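Local atomic coordinates of UDP-L-Rhamnose Synthase (Acanthamoeba polyphaga mimivirus, PDB entry 7JID), a protein that probably makes UDP-L-rhamnose as a viral Rossmann-fold oxidoreductase that binds NADP and the UDP-sugar. Residues A[196-201]-A[265-270]. Sequence-based numbering, arbitrary orientation. Where two conformers were deposited one is given.
Sequences DQMIPV and DKLQSL
L267 reaches from helix 265-270 to 196-201, giving one methyl to each of two side chains there: CD2 goes to M198 and CD1 to V201. The M198 CE to L267 CD2 distance is 3.4 Å, tighter than usual carbon-carbon contact; because M198 was modelled in two conformers, the shortness may belong to one copy and is doubtful as evidence of strain. The second branch is looser, with V201 CG1 lying 4.2 Å from L267 CD1. Together the three residues bury 98 Å² of surface, about half of it on L267, and the interface is entirely apolar.

The torsions explain how M198 arrives. Its CB does not aim at the opposite helix, but a bend about the CG-SD bond (chi3 70°) swings CE over to the leucine, and the two side chains meet at a slant. On the other helix, CG of L267 is anti to the backbone N (chi1 -175°), and the turn about CB-CG (chi2 63°) sets CD2 toward M198 and CD1 toward V201. The CA-CB bond of V201 is directed at the facing helix, and CG1 makes the contact. Between the backbones the nearest CA pair, V201 and L267, is 9.5 Å apart.

In the second shell, K266 NZ reaches T213 O and its charge lies against F214 in a cation-pi contact, which ties this short helix to strand 212-215, outermost in the parallel Rossmann sheet of this chain. Q197 OE1 accepts from N218 ND2, just beyond that strand. On the 195-207 side, I199 packs on M18, V19 and I22 of helix 14-25, so helix 195-207 lies between helix 14-25 and helix 265-270.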
ATOM      1  N   ASP A 196      24.524 -11.560 -12.627  1.00 13.40           N
ATOM      2  CA  ASP A 196      26.005 -11.578 -12.707  1.00 14.23           C
ATOM      3  C   ASP A 196      26.502 -10.358 -13.495  1.00 13.41           C
ATOM      4  O   ASP A 196      27.501  -9.774 -13.129  1.00 12.23           O
ATOM      5  CB  ASP A 196      26.518 -12.887 -13.283  1.00 14.58           C
ATOM      6  CG  ASP A 196      26.004 -14.081 -12.533  1.00 16.42           C
ATOM      7  OD1 ASP A 196      26.738 -14.579 -11.649  1.00 17.19           O
ATOM      8  OD2 ASP A 196      24.881 -14.536 -12.828  1.00 15.39           O
ATOM      9  N   GLN A 197      25.778  -9.963 -14.535  1.00 11.85           N
ATOM     10  CA  GLN A 197      26.134  -8.841 -15.414  1.00 12.35           C
ATOM     11  C   GLN A 197      25.692  -7.506 -14.825  1.00 12.40           C
ATOM     12  O   GLN A 197      26.403  -6.483 -15.039  1.00 14.55           O
ATOM     13  CB  GLN A 197      25.541  -9.100 -16.804  1.00 13.80           C
ATOM     14  CG  GLN A 197      26.250 -10.249 -17.485  1.00 15.56           C
ATOM     15  CD  GLN A 197      25.518 -10.765 -18.697  1.00 19.64           C
ATOM     16  OE1 GLN A 197      24.643 -10.079 -19.222  1.00 16.67           O
ATOM     17  NE2 GLN A 197      25.887 -11.970 -19.124  1.00 22.36           N
ATOM     18  N   MET A 198      24.564  -7.458 -14.128  1.00 10.91           N
ATOM     19  CA  MET A 198      23.947  -6.148 -13.847  0.50 10.20           C
ATOM     20  C   MET A 198      24.156  -5.747 -12.374  1.00 11.96           C
ATOM     21  O   MET A 198      23.979  -4.580 -12.090  1.00 12.15           O
ATOM     22  CB  MET A 198      22.487  -6.148 -14.301  0.50  8.55           C
ATOM     23  CG  MET A 198      22.386  -6.451 -15.780  0.50  7.36           C
ATOM     24  SD  MET A 198      20.764  -6.072 -16.510  0.50  5.67           S
ATOM     25  CE  MET A 198      20.828  -4.280 -16.449  0.50  6.30           C
ATOM     26  N   ILE A 199      24.578  -6.666 -11.496  1.00 12.23           N
ATOM     27  CA  ILE A 199      24.856  -6.262 -10.086  1.00 12.03           C
ATOM     28  C   ILE A 199      25.988  -5.229 -10.102  1.00 12.63           C
ATOM     29  O   ILE A 199      25.838  -4.183  -9.476  1.00 12.27           O
ATOM     30  CB  ILE A 199      25.086  -7.467  -9.163  1.00 12.41           C
ATOM     31  CG1 ILE A 199      23.748  -8.064  -8.742  1.00 12.79           C
ATOM     32  CG2 ILE A 199      25.895  -7.039  -7.933  1.00 13.75           C
ATOM     33  CD1 ILE A 199      23.854  -9.343  -7.977  1.00 13.63           C
ATOM     34  N   PRO A 200      27.094  -5.446 -10.849  1.00 12.46           N
ATOM     35  CA  PRO A 200      28.139  -4.426 -10.894  1.00 12.27           C
ATOM     36  C   PRO A 200      27.657  -3.055 -11.348  1.00 11.92           C
ATOM     37  O   PRO A 200      28.148  -2.056 -10.866  1.00 12.93           O
ATOM     38  CB  PRO A 200      29.125  -5.014 -11.910  1.00 13.44           C
ATOM     39  CG  PRO A 200      28.957  -6.509 -11.738  1.00 14.16           C
ATOM     40  CD  PRO A 200      27.458  -6.666 -11.566  1.00 13.57           C
ATOM     41  N   VAL A 201      26.731  -3.019 -12.307  1.00 10.51           N
ATOM     42  CA  VAL A 201      26.146  -1.759 -12.794  1.00  9.88           C
ATOM     43  C   VAL A 201      25.366  -1.123 -11.636  1.00 10.52           C
ATOM     44  O   VAL A 201      25.484   0.102 -11.447  1.00 11.73           O
ATOM     45  CB  VAL A 201      25.277  -2.057 -14.017  1.00  9.73           C
ATOM     46  CG1 VAL A 201      24.449  -0.887 -14.418  1.00 10.59           C
ATOM     47  CG2 VAL A 201      26.098  -2.551 -15.208  1.00 10.75           C
ATOM     48  N   ASP A 265      16.334   2.250 -22.852  1.00 10.88           N
ATOM     49  CA  ASP A 265      17.149   3.353 -23.414  1.00 11.35           C
ATOM     50  C   ASP A 265      17.784   4.166 -22.292  1.00 11.33           C
ATOM     51  O   ASP A 265      18.943   4.619 -22.440  1.00 11.88           O
ATOM     52  CB  ASP A 265      16.312   4.190 -24.371  1.00 12.78           C
ATOM     53  CG  ASP A 265      15.879   3.463 -25.638  1.00 14.56           C
ATOM     54  OD1 ASP A 265      16.370   2.334 -25.890  1.00 15.82           O
ATOM     55  OD2 ASP A 265      15.083   4.050 -26.369  1.00 18.32           O
ATOM     56  N   LYS A 266      17.059   4.383 -21.208  1.00  9.84           N
ATOM     57  CA  LYS A 266      17.597   5.236 -20.132  1.00 11.00           C
ATOM     58  C   LYS A 266      18.864   4.591 -19.562  1.00 11.54           C
ATOM     59  O   LYS A 266      19.863   5.293 -19.419  1.00 14.45           O
ATOM     60  CB  LYS A 266      16.559   5.496 -19.045  1.00 10.35           C
ATOM     61  CG  LYS A 266      17.026   6.505 -18.001  1.00 10.81           C
ATOM     62  CD  LYS A 266      16.009   6.681 -16.922  1.00 11.41           C
ATOM     63  CE  LYS A 266      16.409   7.729 -15.907  1.00 11.46           C
ATOM     64  NZ  LYS A 266      15.393   7.930 -14.855  1.00 12.08           N
ATOM     65  N   LEU A 267      18.827   3.305 -19.197  1.00 11.97           N
ATOM     66  CA  LEU A 267      20.002   2.603 -18.646  1.00 13.45           C
ATOM     67  C   LEU A 267      21.086   2.585 -19.731  1.00 12.83           C
ATOM     68  O   LEU A 267      22.262   2.726 -19.376  1.00 12.32           O
ATOM     69  CB  LEU A 267      19.634   1.178 -18.240  1.00 14.68           C
ATOM     70  CG  LEU A 267      20.763   0.415 -17.547  1.00 17.43           C
ATOM     71  CD1 LEU A 267      21.163   1.077 -16.236  1.00 19.58           C
ATOM     72  CD2 LEU A 267      20.362  -1.022 -17.362  1.00 19.38           C
ATOM     73  N   GLN A 268      20.717   2.292 -20.987  1.00 11.81           N
ATOM     74  CA  GLN A 268      21.722   2.154 -22.084  1.00 12.05           C
ATOM     75  C   GLN A 268      22.479   3.472 -22.298  1.00 15.18           C
ATOM     76  O   GLN A 268      23.632   3.379 -22.763  1.00 15.85           O
ATOM     77  CB  GLN A 268      21.050   1.641 -23.350  1.00 12.72           C
ATOM     78  CG  GLN A 268      20.653   0.173 -23.239  1.00 12.76           C
ATOM     79  CD  GLN A 268      20.008  -0.314 -24.517  1.00 13.74           C
ATOM     80  OE1 GLN A 268      18.803  -0.620 -24.596  1.00 14.89           O
ATOM     81  NE2 GLN A 268      20.834  -0.383 -25.549  1.00 12.95           N
ATOM     82  N   SER A 269      21.858   4.619 -21.997  1.00 15.43           N
ATOM     83  CA  SER A 269      22.480   5.966 -22.128  1.00 18.13           C
ATOM     84  C   SER A 269      23.661   6.066 -21.171  1.00 19.35           C
ATOM     85  O   SER A 269      24.597   6.824 -21.482  1.00 24.28           O
ATOM     86  CB  SER A 269      21.515   7.079 -21.908  1.00 18.52           C
ATOM     87  OG  SER A 269      21.095   7.162 -20.533  1.00 24.06           O
ATOM     88  N   LEU A 270      23.639   5.317 -20.070  1.00 15.84           N
ATOM     89  CA  LEU A 270      24.699   5.383 -19.029  1.00 14.21           C
ATOM     90  C   LEU A 270      25.619   4.175 -19.124  1.00 16.13           C
ATOM     91  O   LEU A 270      26.802   4.292 -18.741  1.00 15.45           O
ATOM     92  CB  LEU A 270      24.035   5.484 -17.648  1.00 14.69           C
ATOM     93  CG  LEU A 270      23.172   6.706 -17.396  1.00 15.24           C
ATOM     94  CD1 LEU A 270      22.688   6.711 -15.931  1.00 15.69           C
ATOM     95  CD2 LEU A 270      23.901   8.010 -17.737  1.00 16.94           C
TER